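Techylectin-5A (Tachypleus tridentatus, PDB 1JC9) acts as an innate-immunity lectin of the horseshoe crab, agglutinating bacteria and human erythrocytes by recognising acetyl group-containing substances on their surfaces. Local coordinates at residues Tyr79-Thr84 and Gln254-Ile259. Residues are numbered along the deposited sequence; the frame is centred on the assembly and turned at random.
Sequences YCDMET and QVEMKI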
loop_
_atom_site.group_PDB
_atom_site.type_symbol
_atom_site.label_atom_id
_atom_site.label_comp_id
_atom_site.label_asym_id
_atom_site.label_seq_id
_atom_site.Cartn_x
_atom_site.Cartn_y
_atom_site.Cartn_z
ATOM N N TYR A 79 9.411 -8.173 2.080
ATOM C CA TYR A 79 10.566 -7.366 1.751
ATOM C C TYR A 79 10.758 -6.359 2.867
ATOM O O TYR A 79 9.831 -5.636 3.239
ATOM C CB TYR A 79 10.384 -6.636 0.424
ATOM C CG TYR A 79 11.651 -5.948 -0.013
ATOM C CD1 TYR A 79 12.021 -4.712 0.521
ATOM C CD2 TYR A 79 12.512 -6.558 -0.924
ATOM C CE1 TYR A 79 13.220 -4.101 0.158
ATOM C CE2 TYR A 79 13.709 -5.958 -1.293
ATOM C CZ TYR A 79 14.057 -4.733 -0.750
ATOM O OH TYR A 79 15.246 -4.151 -1.117
ATOM N N CYS A 80 11.967 -6.329 3.411
ATOM C CA CYS A 80 12.292 -5.413 4.488
ATOM C C CYS A 80 13.158 -4.259 3.993
ATOM O O CYS A 80 14.213 -4.473 3.403
ATOM C CB CYS A 80 13.055 -6.141 5.594
ATOM S SG CYS A 80 12.141 -7.438 6.483
ATOM N N ASP A 81 12.693 -3.037 4.221
ATOM C CA ASP A 81 13.450 -1.849 3.856
ATOM C C ASP A 81 14.201 -1.507 5.141
ATOM O O ASP A 81 13.599 -1.045 6.111
ATOM C CB ASP A 81 12.504 -0.707 3.482
ATOM C CG ASP A 81 13.222 0.624 3.317
ATOM O OD1 ASP A 81 14.435 0.707 3.622
ATOM O OD2 ASP A 81 12.562 1.594 2.893
ATOM N N MET A 82 15.508 -1.755 5.156
ATOM C CA MET A 82 16.316 -1.488 6.341
ATOM C C MET A 82 17.108 -0.189 6.240
ATOM O O MET A 82 17.961 0.087 7.082
ATOM C CB MET A 82 17.287 -2.648 6.586
ATOM C CG MET A 82 16.599 -3.998 6.722
ATOM S SD MET A 82 15.356 -3.964 8.019
ATOM C CE MET A 82 15.662 -5.550 8.815
ATOM N N GLU A 83 16.813 0.618 5.228
ATOM C CA GLU A 83 17.547 1.860 5.033
ATOM C C GLU A 83 16.798 3.142 5.384
ATOM O O GLU A 83 17.346 4.025 6.037
ATOM C CB GLU A 83 18.041 1.925 3.588
ATOM C CG GLU A 83 19.130 0.903 3.285
ATOM C CD GLU A 83 19.257 0.605 1.806
ATOM O OE1 GLU A 83 19.356 1.565 1.011
ATOM O OE2 GLU A 83 19.260 -0.592 1.437
ATOM N N THR A 84 15.547 3.243 4.965
ATOM C CA THR A 84 14.763 4.442 5.229
ATOM C C THR A 84 14.571 4.766 6.707
ATOM O O THR A 84 14.058 3.953 7.474
ATOM C CB THR A 84 13.378 4.338 4.574
ATOM O OG1 THR A 84 13.535 4.035 3.182
ATOM C CG2 THR A 84 12.625 5.642 4.721
ATOM N N GLN A 254 7.407 5.604 -9.338
ATOM C CA GLN A 254 7.814 4.707 -8.255
ATOM C C GLN A 254 7.187 5.075 -6.922
ATOM O O GLN A 254 7.295 6.214 -6.477
ATOM C CB GLN A 254 9.333 4.713 -8.080
ATOM C CG GLN A 254 10.108 4.093 -9.216
ATOM C CD GLN A 254 11.571 3.912 -8.869
ATOM O OE1 GLN A 254 11.918 3.139 -7.974
ATOM N NE2 GLN A 254 12.439 4.632 -9.569
ATOM N N VAL A 255 6.535 4.107 -6.286
ATOM C CA VAL A 255 5.916 4.336 -4.985
ATOM C C VAL A 255 6.044 3.072 -4.137
ATOM O O VAL A 255 6.230 1.976 -4.666
ATOM C CB VAL A 255 4.403 4.695 -5.102
ATOM C CG1 VAL A 255 4.210 5.871 -6.042
ATOM C CG2 VAL A 255 3.613 3.498 -5.580
ATOM N N GLU A 256 5.966 3.239 -2.821
ATOM C CA GLU A 256 6.040 2.118 -1.890
ATOM C C GLU A 256 5.223 2.439 -0.654
ATOM O O GLU A 256 5.191 3.582 -0.201
ATOM C CB GLU A 256 7.476 1.842 -1.430
ATOM C CG GLU A 256 8.455 1.383 -2.491
ATOM C CD GLU A 256 9.782 0.961 -1.883
ATOM O OE1 GLU A 256 10.125 1.468 -0.792
ATOM O OE2 GLU A 256 10.487 0.132 -2.492
ATOM N N MET A 257 4.558 1.420 -0.123
ATOM C CA MET A 257 3.773 1.543 1.096
ATOM C C MET A 257 4.459 0.566 2.047
ATOM O O MET A 257 4.707 -0.584 1.687
ATOM C CB MET A 257 2.320 1.140 0.836
ATOM C CG MET A 257 1.590 2.111 -0.095
ATOM S SD MET A 257 0.018 1.482 -0.718
ATOM C CE MET A 257 -0.925 1.366 0.807
ATOM N N LYS A 258 4.791 1.028 3.248
ATOM C CA LYS A 258 5.488 0.185 4.212
ATOM C C LYS A 258 5.070 0.509 5.640
ATOM O O LYS A 258 4.729 1.656 5.952
ATOM C CB LYS A 258 6.997 0.381 4.046
ATOM C CG LYS A 258 7.435 1.838 4.210
ATOM C CD LYS A 258 8.851 2.095 3.700
ATOM C CE LYS A 258 8.909 2.037 2.186
ATOM N NZ LYS A 258 10.241 2.441 1.661
ATOM N N ILE A 259 5.109 -0.500 6.510
ATOM C CA ILE A 259 4.714 -0.310 7.898
ATOM C C ILE A 259 5.820 -0.618 8.906
ATOM O O ILE A 259 6.737 -1.390 8.628
ATOM C CB ILE A 259 3.433 -1.144 8.218
ATOM C CG1 ILE A 259 3.625 -2.621 7.866
ATOM C CG2 ILE A 259 2.270 -0.634 7.379
ATOM C CD1 ILE A 259 4.513 -3.374 8.797
#
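Lys-258 NZ is gripped by carboxylates from both segments: Asp-81 OD2 lies 2.8 Å from NZ across the contact, and Glu-256 OE1 lies 2.6 Å from NZ within its own strand. Asp-144 on strand 139-146 adds a third salt bridge, so the ammonium ties together strands of the antiparallel sheet in this fibrinogen C-terminal domain. Strands 76-81 and 250-261 do not pair directly; strand 89-95 pairs with both, consistent with the 8.2 Å from Asp-81 CA to Lys-258 CA, and the side chains bridge that gap. The kink about the CG-CD bond of Lys-258 (chi3 71°) swings CE toward Glu-256, and the extended last bond then brings NZ up to Asp-81 OD2.

Asp-81 is held at both oxygens. OD2 offers its anti lone pair to the ammonium and its syn lone pair to the hydroxyl of Thr-84, with 2.6 Å between OD2 and Thr-84 OG1. OD1 faces the turn that follows the strand and closes an Asx turn by accepting Glu-83 N nearly in line with its C-O bond. It also takes Thr-84 N in an almost straight bond (171°), although this donor stands 31° out of the carboxylate plane. Four donors thus fix the rotation of the carboxylate. Asp-81 and Lys-258 are both buried, and the ammonium shared by Asp-81 and Glu-256 probably eases the repulsion expected between them, with Asp-81 OD2 only 4.4 Å from Glu-256 OE1. The other carboxylate oxygen of Glu-256, OE2, has a further positive partner, forming a salt bridge with Arg-94 NE.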